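Local coordinates for protein dally-like, isoform A (Drosophila melanogaster, PDB 6XTZ) that binds Wnt and Hedgehog family proteins at the cell surface as a GPI-linked glypican proteoglycan, and shields the Wnt lipid so that signalling can act at a distance, at residues M59-Q64 against K232-G237; R221-C226 against P510-Q515; V252-G257 against N503-G508; C258-H263 against T498-N503. The protein carries 5 engineered substitutions. All blocks are in the same frame, centred on the assembly; numbering follows the deposited sequence.

Interaction 1: M59-Q64 against K232-G237; sequences MQSRQQ and KMQHCG
Ser61 and Gln234 bring the two backbones to their nearest approach, CA to CA 7.6 Å, where an early turn of the long helix 51-110 faces the C-terminal end of helix 224-234. This is a polar helix-to-helix join in the all-helical glypican core, made by side chains alone. Gln234 is the bridge. Its CG stands anti to the backbone N (chi1 -179°) and the chain is extended beyond it, which carries the amide across to helix 51-110, where its two ends do different work. NE2 donates to Gln64 OE1 at 3.1 Å in a nearly straight bond (165°), with the acceptor in the amide plane of Gln234, and the two amide planes are turned 30° from each other. At the other end OE1 of Gln234 takes a weak hydrogen bond from Ser61 OG at 2.9 Å. With a partner at each end, one of them weak, the amide is probably restrained from turning over.

His235 comes in beside it. The ring carries Gln234 CG over the centre of one face, 3.9 Å above the plane, so the two neighbouring side chains lie against each other. Behind the contact, Cys236 is disulfide-bonded to Cys40, and His235 O is held by Arg20. Ser61 OG, a buried hydroxyl, meets the imidazole at its edge, 2.7 Å from His235 NE2.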
loop_
_atom_site.group_PDB
_atom_site.type_symbol
_atom_site.label_atom_id
_atom_site.label_comp_id
_atom_site.label_asym_id
_atom_site.label_seq_id
_atom_site.Cartn_x
_atom_site.Cartn_y
_atom_site.Cartn_z
ATOM N N MET A 59 23.342 -4.207 23.846
ATOM C CA MET A 59 22.421 -3.091 23.682
ATOM C C MET A 59 22.782 -2.247 22.466
ATOM O O MET A 59 21.906 -1.604 21.879
ATOM C CB MET A 59 22.399 -2.242 24.951
ATOM C CG MET A 59 22.027 -3.031 26.199
ATOM S SD MET A 59 22.061 -2.053 27.713
ATOM C CE MET A 59 23.778 -1.549 27.755
ATOM N N GLN A 60 24.056 -2.250 22.064
ATOM C CA GLN A 60 24.454 -1.527 20.862
ATOM C C GLN A 60 23.873 -2.171 19.609
ATOM O O GLN A 60 23.399 -1.470 18.708
ATOM C CB GLN A 60 25.978 -1.458 20.772
ATOM C CG GLN A 60 26.499 -0.865 19.474
ATOM C CD GLN A 60 28.013 -0.869 19.399
ATOM O OE1 GLN A 60 28.700 -0.840 20.422
ATOM N NE2 GLN A 60 28.543 -0.913 18.181
ATOM N N SER A 61 23.897 -3.505 19.534
ATOM C CA SER A 61 23.366 -4.192 18.360
ATOM C C SER A 61 21.857 -4.026 18.250
ATOM O O SER A 61 21.325 -3.852 17.147
ATOM C CB SER A 61 23.729 -5.676 18.403
ATOM O OG SER A 61 25.017 -5.898 17.863
ATOM N N ARG A 62 21.148 -4.090 19.379
ATOM C CA ARG A 62 19.700 -3.935 19.344
ATOM C C ARG A 62 19.308 -2.521 18.931
ATOM O O ARG A 62 18.328 -2.332 18.200
ATOM C CB ARG A 62 19.099 -4.292 20.703
ATOM C CG ARG A 62 17.586 -4.178 20.751
ATOM C CD ARG A 62 17.017 -4.691 22.062
ATOM N NE ARG A 62 15.566 -4.525 22.112
ATOM C CZ ARG A 62 14.798 -4.948 23.110
ATOM N NH1 ARG A 62 15.338 -5.568 24.149
ATOM N NH2 ARG A 62 13.488 -4.750 23.069
ATOM N N GLN A 63 20.071 -1.516 19.370
ATOM C CA GLN A 63 19.761 -0.141 18.993
ATOM C C GLN A 63 20.118 0.141 17.539
ATOM O O GLN A 63 19.445 0.945 16.886
ATOM C CB GLN A 63 20.485 0.838 19.916
ATOM C CG GLN A 63 19.950 0.849 21.338
ATOM C CD GLN A 63 20.706 1.804 22.241
ATOM O OE1 GLN A 63 21.562 2.564 21.785
ATOM N NE2 GLN A 63 20.394 1.770 23.531
ATOM N N GLN A 64 21.167 -0.500 17.016
ATOM C CA GLN A 64 21.525 -0.294 15.616
ATOM C C GLN A 64 20.491 -0.913 14.684
ATOM O O GLN A 64 20.142 -0.320 13.657
ATOM C CB GLN A 64 22.914 -0.866 15.332
ATOM C CG GLN A 64 24.055 -0.037 15.904
ATOM C CD GLN A 64 25.419 -0.630 15.598
ATOM O OE1 GLN A 64 25.524 -1.716 15.027
ATOM N NE2 GLN A 64 26.473 0.083 15.979
ATOM N N LYS A 232 25.678 -12.742 19.061
ATOM C CA LYS A 232 26.508 -13.858 18.623
ATOM C C LYS A 232 26.944 -13.686 17.176
ATOM O O LYS A 232 28.052 -14.092 16.806
ATOM C CB LYS A 232 25.752 -15.177 18.804
ATOM C CG LYS A 232 26.575 -16.420 18.501
ATOM C CD LYS A 232 25.739 -17.680 18.657
ATOM C CE LYS A 232 26.539 -18.924 18.316
ATOM N NZ LYS A 232 25.722 -20.162 18.430
ATOM N N MET A 233 26.100 -13.065 16.351
ATOM C CA MET A 233 26.427 -12.871 14.945
ATOM C C MET A 233 27.387 -11.705 14.752
ATOM O O MET A 233 28.374 -11.822 14.019
ATOM C CB MET A 233 25.142 -12.653 14.138
ATOM C CG MET A 233 25.342 -12.479 12.639
ATOM S SD MET A 233 25.591 -10.768 12.133
ATOM C CE MET A 233 24.104 -10.000 12.773
ATOM N N GLN A 234 27.123 -10.577 15.411
ATOM C CA GLN A 234 27.819 -9.340 15.079
ATOM C C GLN A 234 29.055 -9.088 15.939
ATOM O O GLN A 234 30.051 -8.550 15.440
ATOM C CB GLN A 234 26.854 -8.154 15.198
ATOM C CG GLN A 234 27.467 -6.804 14.846
ATOM C CD GLN A 234 26.467 -5.665 14.902
ATOM O OE1 GLN A 234 25.261 -5.887 15.013
ATOM N NE2 GLN A 234 26.966 -4.437 14.826
ATOM N N HIS A 235 29.027 -9.464 17.217
ATOM C CA HIS A 235 30.087 -9.079 18.144
ATOM C C HIS A 235 30.898 -10.235 18.710
ATOM O O HIS A 235 32.078 -10.042 19.013
ATOM C CB HIS A 235 29.504 -8.277 19.319
ATOM C CG HIS A 235 28.875 -6.981 18.915
ATOM N ND1 HIS A 235 29.580 -5.971 18.296
ATOM C CD2 HIS A 235 27.605 -6.529 19.044
ATOM C CE1 HIS A 235 28.771 -4.954 18.060
ATOM N NE2 HIS A 235 27.567 -5.267 18.502
ATOM N N CYS A 236 30.310 -11.422 18.868
ATOM C CA CYS A 236 31.000 -12.502 19.569
ATOM C C CYS A 236 32.217 -13.028 18.819
ATOM O O CYS A 236 33.014 -13.761 19.416
ATOM C CB CYS A 236 30.033 -13.651 19.851
ATOM S SG CYS A 236 28.783 -13.258 21.092
ATOM N N GLY A 237 32.382 -12.680 17.542
ATOM C CA GLY A 237 33.588 -13.077 16.834
ATOM C C GLY A 237 34.840 -12.481 17.447
ATOM O O GLY A 237 35.867 -13.153 17.563
#

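Interaction 2: R221-C226 against P510-Q515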
loop_
_atom_site.group_PDB
_atom_site.type_symbol
_atom_site.label_atom_id
_atom_site.label_comp_id
_atom_site.label_asym_id
_atom_site.label_seq_id
_atom_site.Cartn_x
_atom_site.Cartn_y
_atom_site.Cartn_z
ATOM N N ARG A 221 8.586 -3.968 19.169
ATOM C CA ARG A 221 9.952 -4.002 19.662
ATOM C C ARG A 221 10.563 -5.382 19.456
ATOM O O ARG A 221 9.861 -6.396 19.429
ATOM C CB ARG A 221 10.003 -3.634 21.146
ATOM C CG ARG A 221 9.468 -2.250 21.469
ATOM C CD ARG A 221 9.489 -1.994 22.968
ATOM N NE ARG A 221 9.018 -0.655 23.307
ATOM C CZ ARG A 221 7.747 -0.349 23.549
ATOM N NH1 ARG A 221 7.410 0.898 23.851
ATOM N NH2 ARG A 221 6.813 -1.288 23.489
ATOM N N LEU A 222 11.883 -5.408 19.308
ATOM C CA LEU A 222 12.598 -6.673 19.243
ATOM C C LEU A 222 12.510 -7.393 20.584
ATOM O O LEU A 222 12.441 -6.767 21.645
ATOM C CB LEU A 222 14.059 -6.437 18.862
ATOM C CG LEU A 222 14.275 -5.701 17.539
ATOM C CD1 LEU A 222 15.757 -5.492 17.268
ATOM C CD2 LEU A 222 13.623 -6.458 16.397
ATOM N N ASN A 223 12.498 -8.721 20.533
ATOM C CA ASN A 223 12.386 -9.532 21.735
ATOM C C ASN A 223 13.764 -9.981 22.214
ATOM O O ASN A 223 14.781 -9.791 21.543
ATOM C CB ASN A 223 11.471 -10.741 21.493
ATOM C CG ASN A 223 11.909 -11.588 20.312
ATOM O OD1 ASN A 223 13.100 -11.806 20.086
ATOM N ND2 ASN A 223 10.938 -12.077 19.551
ATOM N N ALA A 224 13.780 -10.593 23.402
ATOM C CA ALA A 224 15.036 -11.026 24.005
ATOM C C ALA A 224 15.734 -12.091 23.170
ATOM O O ALA A 224 16.969 -12.124 23.120
ATOM C CB ALA A 224 14.787 -11.541 25.421
ATOM N N ASP A 225 14.971 -12.964 22.507
ATOM C CA ASP A 225 15.590 -13.987 21.671
ATOM C C ASP A 225 16.355 -13.371 20.507
ATOM O O ASP A 225 17.353 -13.941 20.049
ATOM C CB ASP A 225 14.537 -14.966 21.153
ATOM C CG ASP A 225 13.986 -15.861 22.247
ATOM O OD1 ASP A 225 14.423 -15.724 23.410
ATOM O OD2 ASP A 225 13.119 -16.706 21.946
ATOM N N CYS A 226 15.909 -12.210 20.019
ATOM C CA CYS A 226 16.635 -11.537 18.948
ATOM C C CYS A 226 17.969 -10.996 19.441
ATOM O O CYS A 226 18.975 -11.070 18.727
ATOM C CB CYS A 226 15.791 -10.405 18.361
ATOM S SG CYS A 226 16.758 -9.190 17.431
ATOM N N PRO A 510 11.107 -17.662 16.082
ATOM C CA PRO A 510 11.681 -16.335 16.364
ATOM C C PRO A 510 10.641 -15.260 16.618
ATOM O O PRO A 510 10.954 -14.266 17.285
ATOM C CB PRO A 510 12.498 -16.025 15.100
ATOM C CG PRO A 510 12.721 -17.351 14.446
ATOM C CD PRO A 510 11.512 -18.175 14.763
ATOM N N ALA A 511 9.421 -15.420 16.115
ATOM C CA ALA A 511 8.359 -14.446 16.333
ATOM C C ALA A 511 7.569 -14.838 17.574
ATOM O O ALA A 511 7.021 -15.944 17.644
ATOM C CB ALA A 511 7.445 -14.363 15.112
ATOM N N SER A 512 7.512 -13.936 18.548
ATOM C CA SER A 512 6.779 -14.190 19.776
ATOM C C SER A 512 5.299 -13.866 19.597
ATOM O O SER A 512 4.897 -13.145 18.678
ATOM C CB SER A 512 7.359 -13.370 20.929
ATOM O OG SER A 512 7.259 -11.981 20.667
ATOM N N THR A 513 4.484 -14.410 20.504
ATOM C CA THR A 513 3.046 -14.173 20.443
ATOM C C THR A 513 2.710 -12.697 20.615
ATOM O O THR A 513 1.736 -12.209 20.031
ATOM C CB THR A 513 2.332 -15.009 21.505
ATOM O OG1 THR A 513 2.755 -16.374 21.400
ATOM C CG2 THR A 513 0.819 -14.938 21.316
ATOM N N LYS A 514 3.499 -11.971 21.410
ATOM C CA LYS A 514 3.244 -10.545 21.591
ATOM C C LYS A 514 3.483 -9.773 20.300
ATOM O O LYS A 514 2.751 -8.824 19.994
ATOM C CB LYS A 514 4.118 -9.993 22.718
ATOM C CG LYS A 514 3.959 -8.496 22.950
ATOM C CD LYS A 514 4.891 -7.995 24.043
ATOM C CE LYS A 514 4.742 -6.495 24.248
ATOM N NZ LYS A 514 5.627 -5.983 25.330
ATOM N N GLN A 515 4.495 -10.169 19.525
ATOM C CA GLN A 515 4.802 -9.453 18.290
ATOM C C GLN A 515 3.726 -9.680 17.235
ATOM O O GLN A 515 3.287 -8.732 16.572
ATOM C CB GLN A 515 6.174 -9.873 17.764
ATOM C CG GLN A 515 7.340 -9.398 18.620
ATOM C CD GLN A 515 8.681 -9.877 18.096
ATOM O OE1 GLN A 515 8.794 -10.981 17.563
ATOM N NE2 GLN A 515 9.704 -9.041 18.239
HETATM O O HOH W 1 12.391 -9.998 17.572
HETATM O O HOH W 2 13.097 -12.644 17.464
#
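Asn223 and Gln515 meet as two flat amides whose planes are 33° apart, with ND2 of Asn223 placed above one face of the Gln515 amide, 3.1 Å from its OE1. Each amide also has a carbonyl lying in its own plane: Arg221 O for Gln515, at 2.9 Å from NE2, and Pro510 O for Asn223, at 3.2 Å from ND2. Both side chains belong to helix N-termini, so the contact joins two helix caps in the glypican core. Asn223 is the N-cap of helix 224-234, while Ser512 and Gln515 form a capping box at the start of helix 513-538, though both of its side-chain bonds are weak.

Asn223 works in two directions. Its CG is tucked between the backbone N and the carbonyl carbon (chi1 55°), which turns OD1 back to the helix end to accept from Cys226 N at 2.8 Å, almost in line with the carbonyl, and leaves ND2 facing Pro510. A leucine here would probably leave Cys226 N without its side-chain cap and Pro510 O without the amide donor, with the Gln515 to Arg221 bond remaining as the direct hydrogen bond between the segments. Next to the cap, Cys226 is disulfide-bonded to Cys258. A water completes the join, accepting from Asn223 N at 3.2 Å and from Gln515 NE2 at 2.9 Å.

Interaction 3: V252-G257 against N503-G508; sequences VNVIKG and NPEFTG
Phe506 and Gly257 make the tight spot: ring atom CE1 of Phe506 comes to 3.4 Å from Gly257 CA, and a CB on the glycine would fall on the ring. The same end of the ring meets the helix backbone, with Val254 O lying at its edge, in plane, 3.7 Å from Phe506 CZ. Beside it Asn503 ND2 donates to Asn253 O at 2.8 Å. That bond is bent (138°), and the helical donor Gly257 N reaches the same oxygen from the opposite face of its plane, so one buried carbonyl is gripped twice. The polar end of the Asn253 side chain is taken up by Tyr492, Ser495 and Thr497. The motif on the loop side is an Asx turn inside a type I beta turn from Asn503 to Phe506. Asn503 OD1 accepts from Glu505 N at 2.8 Å, in the carbonyl plane on a lone pair, while Phe506 N returns to Asn503 O. The turn presents Asn503 and Phe506 to helix 248-258 of the glypican core. A valine in place of Asn503 would probably break the Asx turn and leave Asn253 O with its helical donor alone. The looser side runs through Glu505, partly exposed, whose bent chain lays CG against Val254 CG2 at 3.9 Å and Asn253 CB at 4.1 Å. The Glu505 carboxylate binds a Tris molecule, probably from the crystallisation liquor.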
loop_
_atom_site.group_PDB
_atom_site.type_symbol
_atom_site.label_atom_id
_atom_site.label_comp_id
_atom_site.label_asym_id
_atom_site.label_seq_id
_atom_site.Cartn_x
_atom_site.Cartn_y
_atom_site.Cartn_z
ATOM N N VAL A 252 22.064 -12.557 7.395
ATOM C CA VAL A 252 20.703 -12.457 6.870
ATOM C C VAL A 252 19.751 -13.336 7.671
ATOM O O VAL A 252 18.629 -12.927 7.996
ATOM C CB VAL A 252 20.675 -12.811 5.370
ATOM C CG1 VAL A 252 19.240 -12.918 4.875
ATOM C CG2 VAL A 252 21.437 -11.770 4.566
ATOM N N ASN A 253 20.184 -14.553 8.012
ATOM C CA ASN A 253 19.331 -15.448 8.787
ATOM C C ASN A 253 19.030 -14.886 10.169
ATOM O O ASN A 253 17.930 -15.091 10.695
ATOM C CB ASN A 253 19.984 -16.825 8.907
ATOM C CG ASN A 253 19.871 -17.634 7.634
ATOM O OD1 ASN A 253 18.915 -17.480 6.873
ATOM N ND2 ASN A 253 20.844 -18.505 7.396
ATOM N N VAL A 254 19.985 -14.177 10.772
ATOM C CA VAL A 254 19.762 -13.613 12.099
ATOM C C VAL A 254 18.764 -12.463 12.028
ATOM O O VAL A 254 17.814 -12.395 12.817
ATOM C CB VAL A 254 21.096 -13.171 12.728
ATOM C CG1 VAL A 254 20.850 -12.450 14.046
ATOM C CG2 VAL A 254 21.998 -14.375 12.942
ATOM N N ILE A 255 18.962 -11.544 11.080
ATOM C CA ILE A 255 18.044 -10.414 10.955
ATOM C C ILE A 255 16.653 -10.896 10.560
ATOM O O ILE A 255 15.643 -10.358 11.028
ATOM C CB ILE A 255 18.590 -9.379 9.955
ATOM C CG1 ILE A 255 20.049 -9.047 10.271
ATOM C CG2 ILE A 255 17.753 -8.111 10.004
ATOM C CD1 ILE A 255 20.246 -8.376 11.607
ATOM N N LYS A 256 16.576 -11.917 9.701
ATOM C CA LYS A 256 15.278 -12.485 9.346
ATOM C C LYS A 256 14.549 -13.006 10.579
ATOM O O LYS A 256 13.325 -12.870 10.688
ATOM C CB LYS A 256 15.445 -13.603 8.316
ATOM C CG LYS A 256 15.572 -13.120 6.882
ATOM C CD LYS A 256 15.393 -14.270 5.903
ATOM C CE LYS A 256 15.252 -13.770 4.475
ATOM N NZ LYS A 256 14.873 -14.868 3.545
ATOM N N GLY A 257 15.284 -13.603 11.519
ATOM C CA GLY A 257 14.654 -14.070 12.742
ATOM C C GLY A 257 14.254 -12.932 13.660
ATOM O O GLY A 257 13.174 -12.955 14.256
ATOM N N ASN A 503 14.012 -20.996 12.158
ATOM C CA ASN A 503 15.209 -20.310 11.699
ATOM C C ASN A 503 16.407 -21.075 12.230
ATOM O O ASN A 503 16.386 -21.492 13.397
ATOM C CB ASN A 503 15.243 -18.857 12.186
ATOM C CG ASN A 503 16.375 -18.059 11.567
ATOM O OD1 ASN A 503 17.539 -18.229 11.927
ATOM N ND2 ASN A 503 16.035 -17.175 10.639
ATOM N N PRO A 504 17.452 -21.286 11.425
ATOM C CA PRO A 504 18.607 -22.062 11.909
ATOM C C PRO A 504 19.332 -21.418 13.078
ATOM O O PRO A 504 20.027 -22.122 13.819
ATOM C CB PRO A 504 19.517 -22.150 10.674
ATOM C CG PRO A 504 18.619 -21.876 9.510
ATOM C CD PRO A 504 17.590 -20.913 10.009
ATOM N N GLU A 505 19.192 -20.108 13.268
ATOM C CA GLU A 505 19.873 -19.388 14.332
ATOM C C GLU A 505 18.996 -19.183 15.558
ATOM O O GLU A 505 19.395 -18.464 16.480
ATOM C CB GLU A 505 20.369 -18.037 13.812
ATOM C CG GLU A 505 21.211 -18.144 12.557
ATOM C CD GLU A 505 22.428 -19.023 12.756
ATOM O OE1 GLU A 505 22.990 -19.014 13.872
ATOM O OE2 GLU A 505 22.820 -19.729 11.803
ATOM N N PHE A 506 17.814 -19.790 15.591
ATOM C CA PHE A 506 16.888 -19.652 16.704
ATOM C C PHE A 506 16.382 -21.028 17.107
ATOM O O PHE A 506 16.158 -21.891 16.254
ATOM C CB PHE A 506 15.709 -18.735 16.343
ATOM C CG PHE A 506 16.104 -17.304 16.095
ATOM C CD1 PHE A 506 16.675 -16.926 14.890
ATOM C CD2 PHE A 506 15.893 -16.337 17.062
ATOM C CE1 PHE A 506 17.038 -15.613 14.659
ATOM C CE2 PHE A 506 16.250 -15.020 16.837
ATOM C CZ PHE A 506 16.823 -14.657 15.633
ATOM N N THR A 507 16.207 -21.230 18.414
ATOM C CA THR A 507 15.775 -22.533 18.909
ATOM C C THR A 507 14.335 -22.821 18.501
ATOM O O THR A 507 14.050 -23.837 17.856
ATOM C CB THR A 507 15.933 -22.599 20.430
ATOM O OG1 THR A 507 15.088 -21.620 21.047
ATOM C CG2 THR A 507 17.378 -22.336 20.825
ATOM N N GLY A 508 13.414 -21.933 18.861
ATOM C CA GLY A 508 12.020 -22.117 18.508
ATOM C C GLY A 508 11.541 -21.141 17.455
ATOM O O GLY A 508 12.262 -20.848 16.495
#

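Interaction 4: C258-H263 against T498-N503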
loop_
_atom_site.group_PDB
_atom_site.type_symbol
_atom_site.label_atom_id
_atom_site.label_comp_id
_atom_site.label_asym_id
_atom_site.label_seq_id
_atom_site.Cartn_x
_atom_site.Cartn_y
_atom_site.Cartn_z
ATOM N N CYS A 258 15.121 -11.925 13.792
ATOM C CA CYS A 258 14.770 -10.742 14.570
ATOM C C CYS A 258 13.515 -10.075 14.024
ATOM O O CYS A 258 12.672 -9.595 14.790
ATOM C CB CYS A 258 15.938 -9.755 14.580
ATOM S SG CYS A 258 17.275 -10.167 15.727
ATOM N N LEU A 259 13.368 -10.044 12.699
ATOM C CA LEU A 259 12.230 -9.410 12.045
ATOM C C LEU A 259 11.218 -10.429 11.531
ATOM O O LEU A 259 10.472 -10.141 10.589
ATOM C CB LEU A 259 12.709 -8.519 10.900
ATOM C CG LEU A 259 13.828 -7.526 11.225
ATOM C CD1 LEU A 259 14.165 -6.693 9.995
ATOM C CD2 LEU A 259 13.439 -6.633 12.393
ATOM N N HIS A 260 11.173 -11.619 12.135
ATOM C CA HIS A 260 10.287 -12.666 11.637
ATOM C C HIS A 260 8.817 -12.350 11.875
ATOM O O HIS A 260 7.958 -12.932 11.206
ATOM C CB HIS A 260 10.637 -14.010 12.275
ATOM C CG HIS A 260 9.923 -15.172 11.656
ATOM N ND1 HIS A 260 10.052 -15.496 10.322
ATOM C CD2 HIS A 260 9.066 -16.077 12.182
ATOM C CE1 HIS A 260 9.309 -16.556 10.056
ATOM N NE2 HIS A 260 8.700 -16.928 11.167
ATOM N N TYR A 261 8.507 -11.442 12.804
ATOM C CA TYR A 261 7.124 -11.029 13.001
ATOM C C TYR A 261 6.544 -10.335 11.776
ATOM O O TYR A 261 5.331 -10.099 11.733
ATOM C CB TYR A 261 7.015 -10.113 14.223
ATOM C CG TYR A 261 7.748 -8.794 14.092
ATOM C CD1 TYR A 261 9.085 -8.679 14.454
ATOM C CD2 TYR A 261 7.098 -7.660 13.620
ATOM C CE1 TYR A 261 9.756 -7.473 14.338
ATOM C CE2 TYR A 261 7.761 -6.453 13.502
ATOM C CZ TYR A 261 9.088 -6.365 13.861
ATOM O OH TYR A 261 9.745 -5.162 13.743
ATOM N N GLN A 262 7.374 -10.008 10.787
ATOM C CA GLN A 262 6.943 -9.373 9.552
ATOM C C GLN A 262 6.734 -10.371 8.419
ATOM O O GLN A 262 6.596 -9.954 7.265
ATOM C CB GLN A 262 7.965 -8.320 9.122
ATOM C CG GLN A 262 8.236 -7.249 10.156
ATOM C CD GLN A 262 9.428 -6.385 9.797
ATOM O OE1 GLN A 262 10.166 -6.684 8.860
ATOM N NE2 GLN A 262 9.624 -5.307 10.544
ATOM N N HIS A 263 6.707 -11.672 8.720
ATOM C CA HIS A 263 6.686 -12.680 7.662
ATOM C C HIS A 263 5.396 -12.613 6.854
ATOM O O HIS A 263 5.426 -12.430 5.632
ATOM C CB HIS A 263 6.876 -14.077 8.255
ATOM C CG HIS A 263 7.044 -15.148 7.223
ATOM N ND1 HIS A 263 8.238 -15.372 6.572
ATOM C CD2 HIS A 263 6.165 -16.046 6.717
ATOM C CE1 HIS A 263 8.091 -16.368 5.718
ATOM N NE2 HIS A 263 6.842 -16.794 5.785
ATOM N N THR A 498 13.607 -19.597 4.375
ATOM C CA THR A 498 12.347 -18.999 3.957
ATOM C C THR A 498 11.160 -19.605 4.696
ATOM O O THR A 498 10.011 -19.363 4.305
ATOM C CB THR A 498 12.142 -19.151 2.444
ATOM O OG1 THR A 498 12.220 -20.536 2.086
ATOM C CG2 THR A 498 13.203 -18.370 1.680
ATOM N N GLU A 499 11.407 -20.381 5.747
ATOM C CA GLU A 499 10.336 -21.034 6.480
ATOM C C GLU A 499 9.560 -20.023 7.320
ATOM O O GLU A 499 10.026 -18.915 7.601
ATOM C CB GLU A 499 10.901 -22.135 7.380
ATOM C CG GLU A 499 11.716 -23.182 6.640
ATOM C CD GLU A 499 10.862 -24.066 5.755
ATOM O OE1 GLU A 499 9.805 -24.537 6.226
ATOM O OE2 GLU A 499 11.242 -24.285 4.586
ATOM N N HIS A 500 8.359 -20.425 7.721
ATOM C CA HIS A 500 7.489 -19.617 8.569
ATOM C C HIS A 500 7.365 -20.327 9.913
ATOM O O HIS A 500 6.613 -21.295 10.048
ATOM C CB HIS A 500 6.126 -19.411 7.915
ATOM C CG HIS A 500 5.204 -18.525 8.695
ATOM N ND1 HIS A 500 5.621 -17.776 9.774
ATOM C CD2 HIS A 500 3.882 -18.268 8.547
ATOM C CE1 HIS A 500 4.596 -17.096 10.258
ATOM N NE2 HIS A 500 3.530 -17.377 9.531
ATOM N N GLY A 501 8.111 -19.847 10.903
ATOM C CA GLY A 501 8.072 -20.400 12.243
ATOM C C GLY A 501 9.371 -21.014 12.717
ATOM O O GLY A 501 9.435 -21.472 13.864
ATOM N N SER A 502 10.405 -21.048 11.880
ATOM C CA SER A 502 11.687 -21.625 12.254
ATOM C C SER A 502 12.805 -20.815 11.616
ATOM O O SER A 502 12.590 -20.053 10.670
ATOM C CB SER A 502 11.790 -23.096 11.829
ATOM O OG SER A 502 11.783 -23.224 10.416
ATOM N N ASN A 503 14.012 -20.996 12.158
ATOM C CA ASN A 503 15.209 -20.310 11.699
ATOM C C ASN A 503 16.407 -21.075 12.230
ATOM O O ASN A 503 16.386 -21.492 13.397
ATOM C CB ASN A 503 15.243 -18.857 12.186
ATOM C CG ASN A 503 16.375 -18.059 11.567
ATOM O OD1 ASN A 503 17.539 -18.229 11.927
ATOM N ND2 ASN A 503 16.035 -17.175 10.639
#
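His500 meets two histidines of the other segment, His263 over one face and His260 at its edge, and the three form an aromatic cluster. His500 makes an offset stack with His263, ring centroids 4.4 Å apart and planes at 29°, in which His263 CD2 lies over the His500 face toward its rim, 3.3 Å from CG of His500. The His260 ring is turned obliquely to His500, and its NE2 accepts from Gly501 N at 3.0 Å, in a bent bond (135°) whose donor is tilted out of the imidazole plane.

One shell out, a 3-10 turn at 260-261, following helix 248-258, sets the two histidines: His263 N bonds to His260 O, and both side chains have CG anti to the backbone N, which carries their rings to the same loop. Gly501 takes backbone angles that call for glycine. Beyond these, Cys258, at the end of helix 248-258, is disulfide-bonded to Cys226, and Tyr261 packs on Gln515 and Met519 of helix 513-538. As an acceptor, His260 NE2 carries no proton in this bond, so the ring is probably neutral, and protonation there would be likely to cost the loop its hydrogen bond to Gly501.

Overall arrangement
The four contacts sit together on one side of the chain's centre, with interactions 3 and 4 closest (centres 7 Å apart) and interactions 1 and 4 farthest (19 Å). Interactions 1 and 2 both use helix 224-234 and touch where Arg62 meets Leu222; Met233 on Val254 joins 1 to 3, and the Cys226-Cys258 disulfide joins 2 to 4. Along the chain, 258-263/498-503 lies within 252-257/503-508, and both lie within 221-226/510-515, which interaction 1 crosses. Interactions 2 to 4 thus join the chain after the unmodelled 324-437, largely through loop, to the helical part before it. None of their segments contributes to the palmitoleoyl pocket.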